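Local coordinates for protein phosphodiesterase (Trypanosoma brucei brucei, PDB 5H2Q) that belongs to the cyclic nucleotide phosphodiesterase family, an all-helical, metal-binding member of the HD superfamily, here holding zinc, magnesium and the ligand LLI, at residues 103-108 and 116-121; 196-201 and 229-234. One frame throughout, in Å; residues are numbered along the deposited sequence.

Interaction 1 (103-108 and 116-121)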
loop_
_atom_site.group_PDB
_atom_site.type_symbol
_atom_site.label_atom_id
_atom_site.label_comp_id
_atom_site.label_asym_id
_atom_site.label_seq_id
_atom_site.Cartn_x
_atom_site.Cartn_y
_atom_site.Cartn_z
ATOM N N PHE A 103 -10.770 4.891 -2.974
ATOM C CA PHE A 103 -11.159 4.149 -4.189
ATOM C C PHE A 103 -12.433 3.401 -3.936
ATOM O O PHE A 103 -13.313 3.404 -4.772
ATOM C CB PHE A 103 -10.070 3.181 -4.645
ATOM C CG PHE A 103 -8.754 3.809 -5.046
ATOM C CD1 PHE A 103 -8.678 5.162 -5.391
ATOM C CD2 PHE A 103 -7.591 3.047 -5.094
ATOM C CE1 PHE A 103 -7.458 5.736 -5.790
ATOM C CE2 PHE A 103 -6.377 3.624 -5.494
ATOM C CZ PHE A 103 -6.318 4.962 -5.821
ATOM N N LEU A 104 -12.557 2.781 -2.748
ATOM C CA LEU A 104 -13.768 2.046 -2.415
ATOM C C LEU A 104 -14.982 2.929 -2.248
ATOM O O LEU A 104 -16.017 2.604 -2.830
ATOM C CB LEU A 104 -13.553 1.229 -1.106
ATOM C CG LEU A 104 -12.552 0.081 -1.175
ATOM C CD1 LEU A 104 -12.259 -0.489 0.228
ATOM C CD2 LEU A 104 -13.053 -1.022 -2.105
ATOM N N TYR A 105 -14.884 4.020 -1.462
ATOM C CA TYR A 105 -16.078 4.788 -1.044
ATOM C C TYR A 105 -16.283 6.162 -1.683
ATOM O O TYR A 105 -17.329 6.787 -1.450
ATOM C CB TYR A 105 -16.103 4.886 0.483
ATOM C CG TYR A 105 -16.147 3.500 1.108
ATOM C CD1 TYR A 105 -17.265 2.676 0.959
ATOM C CD2 TYR A 105 -15.029 2.964 1.732
ATOM C CE1 TYR A 105 -17.283 1.376 1.467
ATOM C CE2 TYR A 105 -15.034 1.666 2.251
ATOM C CZ TYR A 105 -16.169 0.879 2.123
ATOM O OH TYR A 105 -16.184 -0.389 2.645
ATOM N N ARG A 106 -15.323 6.629 -2.495
ATOM C CA ARG A 106 -15.465 7.861 -3.263
ATOM C C ARG A 106 -15.494 7.421 -4.737
ATOM O O ARG A 106 -16.203 8.028 -5.531
ATOM C CB ARG A 106 -14.328 8.865 -3.003
ATOM C CG ARG A 106 -14.158 9.288 -1.544
ATOM C CD ARG A 106 -15.257 10.220 -1.099
ATOM N NE ARG A 106 -14.938 10.857 0.176
ATOM C CZ ARG A 106 -15.630 11.861 0.694
ATOM N NH1 ARG A 106 -16.677 12.360 0.048
ATOM N NH2 ARG A 106 -15.278 12.381 1.866
ATOM N N GLY A 107 -14.729 6.375 -5.079
ATOM C CA GLY A 107 -14.681 5.786 -6.419
ATOM C C GLY A 107 -15.727 4.732 -6.708
ATOM O O GLY A 107 -15.759 4.190 -7.817
ATOM N N ASN A 108 -16.591 4.394 -5.690
ATOM C CA ASN A 108 -17.672 3.396 -5.761
ATOM C C ASN A 108 -17.219 1.959 -6.019
ATOM O O ASN A 108 -18.049 1.123 -6.376
ATOM C CB ASN A 108 -18.744 3.802 -6.805
ATOM C CG ASN A 108 -19.323 5.178 -6.608
ATOM O OD1 ASN A 108 -19.495 5.654 -5.487
ATOM N ND2 ASN A 108 -19.628 5.846 -7.705
ATOM N N LEU A 116 -17.032 -7.607 3.600
ATOM C CA LEU A 116 -15.909 -8.322 4.207
ATOM C C LEU A 116 -14.639 -8.073 3.415
ATOM O O LEU A 116 -13.608 -7.786 4.018
ATOM C CB LEU A 116 -16.172 -9.837 4.338
ATOM C CG LEU A 116 -15.001 -10.685 4.913
ATOM C CD1 LEU A 116 -14.495 -10.134 6.258
ATOM C CD2 LEU A 116 -15.350 -12.136 4.984
ATOM N N GLU A 117 -14.703 -8.174 2.073
ATOM C CA GLU A 117 -13.507 -7.940 1.236
ATOM C C GLU A 117 -12.959 -6.500 1.369
ATOM O O GLU A 117 -11.751 -6.280 1.305
ATOM C CB GLU A 117 -13.792 -8.316 -0.212
ATOM C CG GLU A 117 -13.923 -9.813 -0.419
ATOM C CD GLU A 117 -14.655 -10.185 -1.685
ATOM O OE1 GLU A 117 -15.255 -9.290 -2.330
ATOM O OE2 GLU A 117 -14.560 -11.370 -2.073
ATOM N N CYS A 118 -13.859 -5.522 1.561
ATOM C CA CYS A 118 -13.459 -4.127 1.771
ATOM C C CYS A 118 -12.668 -4.024 3.073
ATOM O O CYS A 118 -11.592 -3.431 3.089
ATOM C CB CYS A 118 -14.671 -3.220 1.783
ATOM S SG CYS A 118 -15.448 -3.033 0.150
ATOM N N PHE A 119 -13.175 -4.655 4.147
ATOM C CA PHE A 119 -12.482 -4.686 5.440
ATOM C C PHE A 119 -11.113 -5.354 5.257
ATOM O O PHE A 119 -10.100 -4.798 5.677
ATOM C CB PHE A 119 -13.312 -5.494 6.454
ATOM C CG PHE A 119 -12.644 -5.597 7.802
ATOM C CD1 PHE A 119 -12.147 -4.462 8.437
ATOM C CD2 PHE A 119 -12.503 -6.831 8.436
ATOM C CE1 PHE A 119 -11.551 -4.551 9.711
ATOM C CE2 PHE A 119 -11.879 -6.922 9.694
ATOM C CZ PHE A 119 -11.408 -5.780 10.313
ATOM N N VAL A 120 -11.083 -6.536 4.614
ATOM C CA VAL A 120 -9.833 -7.246 4.366
ATOM C C VAL A 120 -8.836 -6.362 3.615
ATOM O O VAL A 120 -7.664 -6.316 3.984
ATOM C CB VAL A 120 -10.086 -8.603 3.639
ATOM C CG1 VAL A 120 -8.773 -9.233 3.147
ATOM C CG2 VAL A 120 -10.868 -9.570 4.546
ATOM N N LEU A 121 -9.283 -5.662 2.559
ATOM C CA LEU A 121 -8.373 -4.800 1.777
ATOM C C LEU A 121 -7.729 -3.690 2.620
ATOM O O LEU A 121 -6.522 -3.440 2.527
ATOM C CB LEU A 121 -9.175 -4.111 0.671
ATOM C CG LEU A 121 -9.032 -4.519 -0.765
ATOM C CD1 LEU A 121 -9.537 -3.373 -1.633
ATOM C CD2 LEU A 121 -7.573 -4.806 -1.160
#
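Cys118 sits between two side chains of the helix end at 103-105, with Leu104 and the phenol end of Tyr105 both reaching it. The two methyls of Leu104 share the work: CD1 lies 4.0 Å from Cys118 CB, while CD2 approaches Cys118 SG at 3.9 Å. CD2 also meets Leu121, one turn further along the second helix, at 4.3 Å from its CD1, so the fork of Leu104 spans Cys118 and Leu121. That reach follows from an extended chain, with CG beside the backbone N (chi1 -67°) and the chain running on extended. Leu121 is less relaxed, its chi1 of -107° lying away from a staggered value.

Tyr105 comes in by its far end. Its hydroxyl OH is 3.3 Å from Cys118 CB and 3.7 Å from Cys118 SG, a contact of packing that forms no bond. The sulfur is 5.5 Å from the ring centroid and 53° off the ring normal, an oblique sulfur-aromatic contact. Within its own helix, Leu104 CB lies 3.6 Å above one face of the same ring, toward the rim.

This is the packing of two consecutive helices of the all-helical phosphodiesterase domain, 90-105 and 115-127, across the short connection that joins them, in which Asn108 takes positive phi just after the first helix. Around them, helix 227-242 packs on Leu104 through Leu237 and on Leu121 through Met238, helix 60-63 places Leu60 against Tyr105, and helix 185-200 covers Val120 of the second helix.

Interaction 2 (196-201 and 229-234)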
loop_
_atom_site.group_PDB
_atom_site.type_symbol
_atom_site.label_atom_id
_atom_site.label_comp_id
_atom_site.label_asym_id
_atom_site.label_seq_id
_atom_site.Cartn_x
_atom_site.Cartn_y
_atom_site.Cartn_z
ATOM N N ILE A 196 -3.219 -12.465 1.793
ATOM C CA ILE A 196 -1.985 -13.043 1.274
ATOM C C ILE A 196 -1.903 -12.858 -0.245
ATOM O O ILE A 196 -0.893 -12.320 -0.719
ATOM C CB ILE A 196 -1.840 -14.523 1.777
ATOM C CG1 ILE A 196 -1.529 -14.508 3.310
ATOM C CG2 ILE A 196 -0.737 -15.289 0.989
ATOM C CD1 ILE A 196 -1.819 -15.853 4.047
ATOM N N ASP A 197 -2.993 -13.156 -0.998
ATOM C CA ASP A 197 -2.968 -12.965 -2.455
ATOM C C ASP A 197 -2.776 -11.500 -2.842
ATOM O O ASP A 197 -1.988 -11.215 -3.739
ATOM C CB ASP A 197 -4.204 -13.580 -3.130
ATOM C CG ASP A 197 -4.200 -15.113 -3.215
ATOM O OD1 ASP A 197 -3.116 -15.725 -3.068
ATOM O OD2 ASP A 197 -5.268 -15.689 -3.463
ATOM N N CYS A 198 -3.390 -10.567 -2.079
ATOM C CA CYS A 198 -3.236 -9.139 -2.305
ATOM C C CYS A 198 -1.808 -8.697 -2.090
ATOM O O CYS A 198 -1.298 -7.906 -2.892
ATOM C CB CYS A 198 -4.175 -8.352 -1.409
ATOM S SG CYS A 198 -5.875 -8.370 -1.974
ATOM N N VAL A 199 -1.184 -9.177 -0.998
ATOM C CA VAL A 199 0.217 -8.817 -0.715
ATOM C C VAL A 199 1.131 -9.380 -1.806
ATOM O O VAL A 199 1.999 -8.658 -2.312
ATOM C CB VAL A 199 0.668 -9.212 0.707
ATOM C CG1 VAL A 199 2.165 -8.916 0.929
ATOM C CG2 VAL A 199 -0.198 -8.499 1.748
ATOM N N LEU A 200 0.905 -10.633 -2.205
ATOM C CA LEU A 200 1.746 -11.225 -3.259
ATOM C C LEU A 200 1.584 -10.494 -4.604
ATOM O O LEU A 200 2.544 -10.402 -5.372
ATOM C CB LEU A 200 1.470 -12.718 -3.393
ATOM C CG LEU A 200 1.786 -13.601 -2.157
ATOM C CD1 LEU A 200 1.375 -15.036 -2.416
ATOM C CD2 LEU A 200 3.282 -13.576 -1.804
ATOM N N ALA A 201 0.397 -9.927 -4.860
ATOM C CA ALA A 201 0.106 -9.138 -6.061
ATOM C C ALA A 201 0.840 -7.790 -6.154
ATOM O O ALA A 201 0.783 -7.129 -7.208
ATOM C CB ALA A 201 -1.383 -8.914 -6.182
ATOM N N HIS A 229 -13.080 -13.156 -9.920
ATOM C CA HIS A 229 -13.387 -11.785 -10.300
ATOM C C HIS A 229 -13.141 -10.819 -9.125
ATOM O O HIS A 229 -12.459 -9.812 -9.315
ATOM C CB HIS A 229 -14.844 -11.678 -10.808
ATOM C CG HIS A 229 -15.016 -12.077 -12.244
ATOM N ND1 HIS A 229 -14.551 -13.302 -12.724
ATOM C CD2 HIS A 229 -15.592 -11.401 -13.267
ATOM C CE1 HIS A 229 -14.862 -13.329 -14.013
ATOM N NE2 HIS A 229 -15.492 -12.211 -14.389
ATOM N N ARG A 230 -13.674 -11.136 -7.909
ATOM C CA ARG A 230 -13.501 -10.234 -6.757
ATOM C C ARG A 230 -12.045 -10.188 -6.279
ATOM O O ARG A 230 -11.557 -9.096 -5.970
ATOM C CB ARG A 230 -14.473 -10.559 -5.618
ATOM C CG ARG A 230 -15.939 -10.427 -6.042
ATOM C CD ARG A 230 -16.928 -10.346 -4.882
ATOM N NE ARG A 230 -16.709 -11.394 -3.887
ATOM C CZ ARG A 230 -17.198 -12.628 -3.963
ATOM N NH1 ARG A 230 -17.936 -12.996 -5.005
ATOM N NH2 ARG A 230 -16.946 -13.507 -3.004
ATOM N N GLN A 231 -11.357 -11.344 -6.261
ATOM C CA GLN A 231 -9.932 -11.413 -5.870
ATOM C C GLN A 231 -9.073 -10.585 -6.820
ATOM O O GLN A 231 -8.207 -9.848 -6.371
ATOM C CB GLN A 231 -9.389 -12.847 -5.789
ATOM C CG GLN A 231 -7.940 -12.915 -5.254
ATOM C CD GLN A 231 -7.813 -12.406 -3.823
ATOM O OE1 GLN A 231 -8.474 -12.911 -2.908
ATOM N NE2 GLN A 231 -7.001 -11.359 -3.610
ATOM N N MET A 232 -9.322 -10.690 -8.133
ATOM C CA MET A 232 -8.586 -9.880 -9.089
ATOM C C MET A 232 -8.854 -8.392 -8.884
ATOM O O MET A 232 -7.929 -7.607 -9.003
ATOM C CB MET A 232 -8.830 -10.347 -10.541
ATOM C CG MET A 232 -8.105 -11.656 -10.886
ATOM S SD MET A 232 -6.314 -11.749 -10.640
ATOM C CE MET A 232 -5.805 -10.187 -11.313
ATOM N N THR A 233 -10.105 -7.993 -8.526
ATOM C CA THR A 233 -10.432 -6.609 -8.226
ATOM C C THR A 233 -9.639 -6.189 -6.960
ATOM O O THR A 233 -9.097 -5.086 -6.924
ATOM C CB THR A 233 -11.950 -6.430 -8.035
ATOM O OG1 THR A 233 -12.619 -6.862 -9.228
ATOM C CG2 THR A 233 -12.327 -5.005 -7.742
ATOM N N MET A 234 -9.603 -7.060 -5.938
ATOM C CA MET A 234 -8.845 -6.774 -4.704
ATOM C C MET A 234 -7.347 -6.583 -5.029
ATOM O O MET A 234 -6.749 -5.616 -4.571
ATOM C CB MET A 234 -8.995 -7.927 -3.704
ATOM C CG MET A 234 -10.416 -8.060 -3.137
ATOM S SD MET A 234 -10.537 -9.331 -1.881
ATOM C CE MET A 234 -9.683 -8.495 -0.502
HETATM O O HOH W 1 -7.921 -15.551 -3.007
#
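Gln231 lays its amide end against Asp197 and Cys198, with NE2 3.6 Å from Asp197 CB and also 3.6 Å from Cys198 SG. Its CG is anti to the backbone N (chi1 -175°), and a bend at chi2 (63°) turns the amide toward helix 185-200. There the side chain crosses that of Asp197 at about a right angle, the amide and carboxylate planes standing 86° apart. A water joins the two groups, donating to Asp197 OD2 at 2.7 Å and to Gln231 OE1 at 2.7 Å.

Deeper in, Cys198 SG touches Met234 CB at 3.6 Å, with Met234 CE a little further off at 4.1 Å. The methionine chain runs straight through chi2 and bends at its last torsion, bringing that methyl back beside Cys198 SG. The helix axes, 196-200 and 229-234, pass 9.7 Å apart, and on the buried side Thr124 of helix 115-127 also packs on Cys198.

Gln231 has further partners: OE1 is hydrogen-bonded to Ser194 OG, one turn before Cys198, and NE2 to Asp235 OD1. Both ends of the amide are therefore engaged, which should fix its rotation. This helix-helix contact within the bundle thus grades from buried sulfur and hydrocarbon to a hydrated margin, where one water bridges two acceptors that could not bond each other directly if the carboxylate is ionised.

Helix 115-127 and helix 227-242 bring the two contacts together, their centres 13 Å apart. The polar join is a salt bridge from Glu117 OE2 to Arg230 NE, 2.8 Å long, made by residues that flank the touching side chains. Beside it Met234, already part of interaction 2, turns its CE methyl to Val120 CG1 at 3.8 Å, and Leu121 CD2 of interaction 1 rests on Met234 O at 3.6 Å. Both helices lead to zinc ligands: His128 and Asp129 directly follow helix 115-127, and Asp242 ends helix 227-242. The metals lie about 11 Å from the Cys198 side chain, and zinc about 12 Å from that of Leu121, so both contacts lie outside the metal coordination shell.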